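Local structure of GTPase-activating protein BEM3 (Saccharomyces cerevisiae S288C, 6FSF) at residues A[24-29]-A[91-96]; A[53-58]-A[122-127]; A[59-64]-A[77-82]. The protein acts as a GTPase-activating protein for CDC42 and, less efficiently, RHO1, and binds phosphatidylinositol 3-phosphate, this piece being its tandem PX-PH domains. All blocks are in the same frame, centred on the assembly; numbering follows the deposited sequence.

Interaction 1: A[24-29]-A[91-96]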
# COMPACT_ATOMS: atom_id res chain seq x y z
N LEU A 24 -0.52 -0.22 4.69
CA LEU A 24 0.91 -0.24 4.37
C LEU A 24 1.18 -0.12 2.88
O LEU A 24 2.25 0.39 2.50
CB LEU A 24 1.55 -1.53 4.90
CG LEU A 24 1.49 -1.77 6.42
CD1 LEU A 24 2.09 -3.13 6.76
CD2 LEU A 24 2.20 -0.66 7.18
N SER A 25 0.26 -0.56 2.03
CA SER A 25 0.50 -0.60 0.60
C SER A 25 -0.81 -0.86 -0.13
O SER A 25 -1.74 -1.45 0.41
CB SER A 25 1.52 -1.69 0.23
OG SER A 25 1.63 -1.82 -1.18
N THR A 26 -0.85 -0.40 -1.39
CA THR A 26 -1.90 -0.77 -2.34
C THR A 26 -1.30 -1.41 -3.59
O THR A 26 -1.96 -1.47 -4.63
CB THR A 26 -2.76 0.43 -2.71
OG1 THR A 26 -1.97 1.38 -3.44
CG2 THR A 26 -3.31 1.10 -1.46
N LEU A 27 -0.05 -1.88 -3.51
CA LEU A 27 0.63 -2.57 -4.60
C LEU A 27 1.04 -3.98 -4.20
O LEU A 27 1.90 -4.58 -4.86
CB LEU A 27 1.85 -1.78 -5.06
CG LEU A 27 1.59 -0.35 -5.53
CD1 LEU A 27 2.90 0.31 -5.91
CD2 LEU A 27 0.62 -0.33 -6.69
N TYR A 28 0.44 -4.52 -3.15
CA TYR A 28 0.81 -5.84 -2.64
C TYR A 28 0.23 -6.94 -3.53
O TYR A 28 -0.93 -6.88 -3.95
CB TYR A 28 0.31 -6.01 -1.21
CG TYR A 28 0.66 -7.33 -0.57
CD1 TYR A 28 -0.28 -8.36 -0.50
CD2 TYR A 28 1.92 -7.56 -0.03
CE1 TYR A 28 0.04 -9.58 0.08
CE2 TYR A 28 2.24 -8.77 0.56
CZ TYR A 28 1.30 -9.77 0.61
OH TYR A 28 1.62 -10.98 1.19
N ARG A 29 1.05 -7.94 -3.81
CA ARG A 29 0.64 -9.11 -4.57
C ARG A 29 0.23 -10.21 -3.60
O ARG A 29 1.05 -10.68 -2.80
CB ARG A 29 1.77 -9.60 -5.49
CG ARG A 29 2.16 -8.60 -6.57
CD ARG A 29 2.22 -9.27 -7.93
NE ARG A 29 2.92 -8.46 -8.93
CZ ARG A 29 2.31 -7.76 -9.89
NH1 ARG A 29 0.99 -7.77 -9.99
NH2 ARG A 29 3.04 -7.05 -10.74
N THR A 91 1.40 9.53 -8.31
CA THR A 91 0.65 10.49 -7.50
C THR A 91 -0.71 9.93 -7.08
O THR A 91 -1.21 10.28 -6.00
CB THR A 91 0.49 11.81 -8.25
OG1 THR A 91 -0.25 12.73 -7.44
CG2 THR A 91 -0.24 11.60 -9.57
N LYS A 92 -1.31 9.08 -7.91
CA LYS A 92 -2.56 8.43 -7.51
C LYS A 92 -2.32 7.36 -6.46
O LYS A 92 -3.11 7.23 -5.51
CB LYS A 92 -3.25 7.82 -8.73
CG LYS A 92 -3.67 8.81 -9.81
CD LYS A 92 -4.48 8.09 -10.86
CE LYS A 92 -4.38 8.75 -12.22
NZ LYS A 92 -5.02 7.91 -13.26
N VAL A 93 -1.25 6.59 -6.61
CA VAL A 93 -0.92 5.55 -5.64
C VAL A 93 -0.69 6.16 -4.26
O VAL A 93 -1.16 5.64 -3.24
CB VAL A 93 0.32 4.76 -6.11
CG1 VAL A 93 0.84 3.85 -5.01
CG2 VAL A 93 -0.02 3.96 -7.36
N ASP A 94 0.02 7.29 -4.22
CA ASP A 94 0.26 7.99 -2.96
C ASP A 94 -1.05 8.47 -2.35
O ASP A 94 -1.26 8.36 -1.14
CB ASP A 94 1.21 9.17 -3.19
CG ASP A 94 1.55 9.89 -1.91
OD1 ASP A 94 2.72 9.82 -1.48
OD2 ASP A 94 0.66 10.53 -1.32
N THR A 95 -1.94 9.01 -3.18
CA THR A 95 -3.16 9.63 -2.66
C THR A 95 -4.13 8.59 -2.12
O THR A 95 -4.63 8.72 -0.99
CB THR A 95 -3.82 10.48 -3.75
OG1 THR A 95 -2.91 11.50 -4.18
CG2 THR A 95 -5.08 11.14 -3.21
N ARG A 96 -4.40 7.53 -2.89
CA ARG A 96 -5.41 6.56 -2.50
C ARG A 96 -5.02 5.82 -1.23
O ARG A 96 -5.90 5.34 -0.50
CB ARG A 96 -5.66 5.57 -3.65
CG ARG A 96 -4.52 4.59 -3.91
CD ARG A 96 -4.67 3.93 -5.27
NE ARG A 96 -3.81 2.76 -5.43
CZ ARG A 96 -3.67 2.10 -6.57
NH1 ARG A 96 -4.31 2.49 -7.66
NH2 ARG A 96 -2.87 1.04 -6.63

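Interaction 2: A[53-58]-A[122-127]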
# COMPACT_ATOMS: atom_id res chain seq x y z
N PHE A 53 -3.36 -8.31 6.78
CA PHE A 53 -4.24 -8.98 5.84
C PHE A 53 -4.24 -8.21 4.53
O PHE A 53 -3.78 -7.07 4.46
CB PHE A 53 -5.66 -9.15 6.40
CG PHE A 53 -6.36 -7.86 6.69
CD1 PHE A 53 -7.23 -7.30 5.76
CD2 PHE A 53 -6.18 -7.21 7.90
CE1 PHE A 53 -7.88 -6.11 6.03
CE2 PHE A 53 -6.83 -6.01 8.17
CZ PHE A 53 -7.69 -5.47 7.23
N SER A 54 -4.77 -8.85 3.49
CA SER A 54 -4.74 -8.30 2.14
C SER A 54 -6.13 -8.37 1.54
O SER A 54 -6.80 -9.40 1.65
CB SER A 54 -3.74 -9.06 1.27
OG SER A 54 -3.71 -8.54 -0.04
N LYS A 55 -6.56 -7.29 0.91
CA LYS A 55 -7.87 -7.23 0.27
C LYS A 55 -7.74 -6.51 -1.06
O LYS A 55 -7.04 -5.51 -1.17
CB LYS A 55 -8.89 -6.49 1.15
CG LYS A 55 -9.10 -7.09 2.53
CD LYS A 55 -9.86 -8.40 2.46
CE LYS A 55 -10.12 -8.94 3.85
NZ LYS A 55 -10.95 -10.18 3.82
N SER A 56 -8.42 -7.04 -2.08
CA SER A 56 -8.56 -6.32 -3.32
C SER A 56 -9.48 -5.11 -3.11
O SER A 56 -10.24 -5.04 -2.15
CB SER A 56 -9.13 -7.22 -4.42
OG SER A 56 -10.51 -7.48 -4.21
N ILE A 57 -9.39 -4.15 -4.04
CA ILE A 57 -10.24 -2.97 -3.95
C ILE A 57 -11.70 -3.36 -4.06
O ILE A 57 -12.58 -2.73 -3.46
CB ILE A 57 -9.83 -1.94 -5.02
CG1 ILE A 57 -10.75 -0.71 -4.98
CG2 ILE A 57 -9.83 -2.57 -6.40
CD1 ILE A 57 -10.73 0.03 -3.66
N HIS A 58 -11.99 -4.43 -4.81
CA HIS A 58 -13.36 -4.91 -4.94
C HIS A 58 -13.91 -5.40 -3.60
O HIS A 58 -15.06 -5.10 -3.25
CB HIS A 58 -13.42 -6.03 -5.98
CG HIS A 58 -14.77 -6.66 -6.10
ND1 HIS A 58 -15.85 -6.01 -6.65
CD2 HIS A 58 -15.22 -7.89 -5.75
CE1 HIS A 58 -16.91 -6.80 -6.63
NE2 HIS A 58 -16.55 -7.95 -6.08
N ALA A 122 -15.63 -7.76 11.65
CA ALA A 122 -14.67 -8.64 12.32
C ALA A 122 -14.26 -9.79 11.41
O ALA A 122 -13.08 -10.14 11.32
CB ALA A 122 -15.27 -9.17 13.62
N GLN A 123 -15.23 -10.40 10.72
CA GLN A 123 -14.91 -11.45 9.76
C GLN A 123 -14.04 -10.91 8.63
O GLN A 123 -13.19 -11.63 8.09
CB GLN A 123 -16.19 -12.05 9.18
CG GLN A 123 -17.07 -12.76 10.19
CD GLN A 123 -18.41 -13.17 9.61
OE1 GLN A 123 -18.81 -12.69 8.55
NE2 GLN A 123 -19.10 -14.07 10.30
N PHE A 124 -14.23 -9.64 8.27
CA PHE A 124 -13.45 -9.04 7.20
C PHE A 124 -11.96 -9.07 7.53
O PHE A 124 -11.14 -9.55 6.73
CB PHE A 124 -13.93 -7.60 6.96
CG PHE A 124 -13.29 -6.92 5.79
CD1 PHE A 124 -13.71 -7.19 4.50
CD2 PHE A 124 -12.29 -5.99 5.98
CE1 PHE A 124 -13.14 -6.55 3.42
CE2 PHE A 124 -11.70 -5.35 4.90
CZ PHE A 124 -12.13 -5.63 3.62
N ILE A 125 -11.58 -8.57 8.71
CA ILE A 125 -10.17 -8.50 9.09
C ILE A 125 -9.61 -9.83 9.59
O ILE A 125 -8.41 -9.92 9.84
CB ILE A 125 -9.93 -7.43 10.16
CG1 ILE A 125 -10.56 -7.84 11.50
CG2 ILE A 125 -10.49 -6.09 9.71
CD1 ILE A 125 -10.31 -6.86 12.62
N SER A 126 -10.46 -10.85 9.75
CA SER A 126 -10.02 -12.17 10.19
C SER A 126 -9.78 -13.13 9.03
O SER A 126 -9.58 -14.32 9.26
CB SER A 126 -11.04 -12.77 11.16
OG SER A 126 -11.14 -11.99 12.34
N THR A 127 -9.82 -12.63 7.80
CA THR A 127 -9.60 -13.44 6.61
C THR A 127 -8.50 -12.82 5.76
O THR A 127 -8.10 -11.67 5.96
CB THR A 127 -10.89 -13.58 5.78
OG1 THR A 127 -11.51 -12.29 5.63
CG2 THR A 127 -11.86 -14.54 6.45

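Interaction 3: A[59-64]-A[77-82]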
# COMPACT_ATOMS: atom_id res chain seq x y z
N LYS A 59 -13.10 -6.14 -2.83
CA LYS A 59 -13.55 -6.60 -1.52
C LYS A 59 -13.77 -5.42 -0.58
O LYS A 59 -14.68 -5.45 0.26
CB LYS A 59 -12.52 -7.56 -0.91
CG LYS A 59 -12.29 -8.83 -1.71
CD LYS A 59 -11.56 -9.87 -0.85
CE LYS A 59 -10.77 -10.86 -1.70
NZ LYS A 59 -9.33 -10.49 -1.80
N VAL A 60 -12.94 -4.38 -0.69
CA VAL A 60 -13.10 -3.20 0.15
C VAL A 60 -14.43 -2.52 -0.13
O VAL A 60 -15.17 -2.16 0.80
CB VAL A 60 -11.92 -2.23 -0.08
CG1 VAL A 60 -12.20 -0.88 0.57
CG2 VAL A 60 -10.63 -2.83 0.46
N ARG A 61 -14.77 -2.35 -1.41
CA ARG A 61 -16.04 -1.73 -1.76
C ARG A 61 -17.21 -2.61 -1.35
O ARG A 61 -18.28 -2.10 -0.99
CB ARG A 61 -16.10 -1.45 -3.26
CG ARG A 61 -14.94 -0.61 -3.78
CD ARG A 61 -15.15 -0.25 -5.25
NE ARG A 61 -13.99 0.46 -5.80
CZ ARG A 61 -13.75 1.75 -5.60
NH1 ARG A 61 -14.58 2.48 -4.87
NH2 ARG A 61 -12.68 2.31 -6.14
N GLU A 62 -17.03 -3.93 -1.39
CA GLU A 62 -18.11 -4.85 -1.01
C GLU A 62 -18.51 -4.65 0.45
O GLU A 62 -19.70 -4.54 0.76
CB GLU A 62 -17.67 -6.29 -1.26
CG GLU A 62 -18.54 -7.32 -0.57
CD GLU A 62 -18.26 -8.73 -1.05
OE1 GLU A 62 -18.55 -9.01 -2.23
OE2 GLU A 62 -17.75 -9.55 -0.25
N LEU A 63 -17.53 -4.62 1.35
CA LEU A 63 -17.84 -4.35 2.76
C LEU A 63 -18.43 -2.96 2.93
O LEU A 63 -19.34 -2.77 3.75
CB LEU A 63 -16.58 -4.52 3.61
CG LEU A 63 -16.75 -4.12 5.08
CD1 LEU A 63 -17.68 -5.08 5.80
CD2 LEU A 63 -15.40 -4.03 5.77
N ASP A 64 -17.92 -1.99 2.18
CA ASP A 64 -18.48 -0.64 2.22
C ASP A 64 -19.95 -0.64 1.80
O ASP A 64 -20.78 0.00 2.44
CB ASP A 64 -17.67 0.29 1.33
CG ASP A 64 -18.16 1.73 1.38
OD1 ASP A 64 -17.96 2.39 2.42
OD2 ASP A 64 -18.74 2.19 0.38
N PRO A 77 -17.20 7.18 6.46
CA PRO A 77 -16.23 7.83 5.58
C PRO A 77 -16.39 7.37 4.14
O PRO A 77 -17.13 6.45 3.82
CB PRO A 77 -14.87 7.41 6.15
CG PRO A 77 -15.16 6.11 6.85
CD PRO A 77 -16.55 6.24 7.40
N THR A 78 -15.65 8.04 3.25
CA THR A 78 -15.78 7.85 1.81
C THR A 78 -14.55 7.16 1.25
O THR A 78 -13.41 7.55 1.57
CB THR A 78 -16.00 9.20 1.12
OG1 THR A 78 -17.17 9.83 1.66
CG2 THR A 78 -16.19 9.00 -0.38
N LEU A 79 -14.77 6.14 0.42
CA LEU A 79 -13.68 5.41 -0.20
C LEU A 79 -13.00 6.26 -1.26
O LEU A 79 -13.57 7.24 -1.76
CB LEU A 79 -14.20 4.12 -0.82
CG LEU A 79 -14.40 2.92 0.10
CD1 LEU A 79 -14.83 1.71 -0.70
CD2 LEU A 79 -13.11 2.63 0.86
N PRO A 80 -11.76 5.93 -1.62
CA PRO A 80 -11.11 6.62 -2.74
C PRO A 80 -11.85 6.36 -4.04
O PRO A 80 -12.45 5.30 -4.24
CB PRO A 80 -9.70 6.02 -2.76
CG PRO A 80 -9.80 4.75 -1.99
CD PRO A 80 -10.84 4.99 -0.95
N ASP A 81 -11.80 7.35 -4.93
CA ASP A 81 -12.55 7.28 -6.18
C ASP A 81 -12.03 6.15 -7.06
O ASP A 81 -10.87 5.73 -6.96
CB ASP A 81 -12.45 8.61 -6.92
CG ASP A 81 -13.37 8.68 -8.12
OD1 ASP A 81 -14.30 7.85 -8.21
OD2 ASP A 81 -13.18 9.58 -8.97
N ARG A 82 -12.91 5.64 -7.93
CA ARG A 82 -12.54 4.57 -8.84
C ARG A 82 -11.49 5.00 -9.85
O ARG A 82 -10.78 4.15 -10.39
CB ARG A 82 -13.78 4.05 -9.58
CG ARG A 82 -14.95 3.71 -8.66
CD ARG A 82 -16.12 3.14 -9.45
NE ARG A 82 -15.83 1.80 -9.95
CZ ARG A 82 -16.19 0.68 -9.34
NH1 ARG A 82 -16.86 0.74 -8.20
NH2 ARG A 82 -15.89 -0.50 -9.86

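Interaction 1: A[24-29]-A[91-96]
With chi1 at 71°, R96 sets its CG between the backbone N and the carbonyl carbon and then runs extended to NE, carrying its guanidinium from the helix to T26. T26 has its OG1 in the same staggered position (chi1 66°), where it meets the guanidinium edge. NE donates to OG1 of T26 at 3.0 Å, nearly straight (161°), with the oxygen lying in the guanidinium plane. NH2 of R96 adds two weak bonds, to OG1 and O of T26, and NH1 is held by the carbonyl of L84, so that all three nitrogens have an acceptor, which limits rotation of the group. The contact joins the start of helix 90-107 of the PX domain to the bent edge strand 19-29, where that strand turns a corner. An ST turn marks the corner, S25 OG accepting from L27 N at 2.9 Å. L27 crosses R96 at about a right angle, CD2 3.7 Å from NH2, and meets CG1 of V93 tip to tip through CD1 at 4.2 Å; CG2 of V93 covers one face of the guanidinium. L27 and V93 also touch L146 of the PH domain, whose E228 accepts from S25 OG and T26 N.

Interaction 2: A[53-58]-A[122-127]
K55 lays its whole side chain along the ring of F124, the two groups sliding past each other in opposite directions. Its CB is 4.2 Å from CZ of F124, and a bend at chi2 (-72°) turns the rest of the chain along the ring. CG comes closest to the ring, 3.5 Å from CZ of F124, and CD follows near CZ and CE1. CE then sits over the face, 3.8 Å from the F124 centroid and 9° off the normal, a CH-pi contact. This puts the tip at the end of helix 115-125 in the PX domain, so that strand 49-55 is fastened there shortly before the chain enters helix 57-70. There NZ donates to OG1 of T127 at 2.8 Å and, weakly, to the carbonyl O of F124; it also forms a salt bridge with D128 and makes a cation-pi contact over the face of the F124 ring. Two residues earlier on the strand, F53 points to the same helix end. CA of I125 stands over its ring, 4.2 Å from the centroid and 7° off the normal, a CH-pi contact, while CG2 of I125 packs against CZ of F53 at 3.8 Å.

Interaction 3: A[59-64]-A[77-82]
OD1 of D64, a residue whose CB rests 3.8 Å from CD1 of L79, is gripped by two groups: the ammonium of K68 in a salt bridge and the hydroxyl of Y103. K68, in helix 57-70, probably balances the charge, and Y103, in helix 90-107, adds a hydrogen bond. L79 belongs to a PxxP sequence, P77 to P80, in the loop between these two helices, as in the proline-rich loop of many PX domains. No hydrogen bond joins the loop segment to helix segment 59-64; leucine packing and arginine stacking carry the contact. L79 is the main apolar group of the loop segment, wedged among V60, R61 and D64 with its two methyls parted: CD2 touches CG1 of V60 at 3.6 Å, and CD1 lies 3.8 Å from CA of R61. R61 reaches extended past L79 to the far end of the segment. Its guanidinium edge faces the backbone carbonyls of P80 and D81, NH2 being 3.6 Å from P80 O, too long for a hydrogen bond but a setting that may ease its positive charge. Over one face, toward the rim, lies CG of R82. The two guanidinium groups stack in an offset manner, centres 4.6 Å apart and planes at 29°, despite their like charges. R82, bent at chi3, doubles back over the R61 chain, its NH1 coming 3.6 Å from R61 CD.

From the N terminus, strand 19-29 supplies 24-29; strands 35-43 and 49-55 follow before helix 57-70, entered through 53-58 and 59-64. The first contact to close is interaction 3, where the proline-rich loop at 77-82 returns to the helix just left. Helix 90-107 then closes interaction 1 on the first strand, and the end of helix 115-125 closes interaction 2. Interactions 1 and 2 therefore cross, and both span interaction 3. Interactions 1 and 2 bind helices 90-107 and 115-125 to the four-stranded antiparallel sheet, while interaction 3 holds the proline-rich loop on helix 57-70. Interactions 2 and 3 pack together through F124 and L63, 1 and 3 through R96 and P80, 1 and 2 through Y28 and S54.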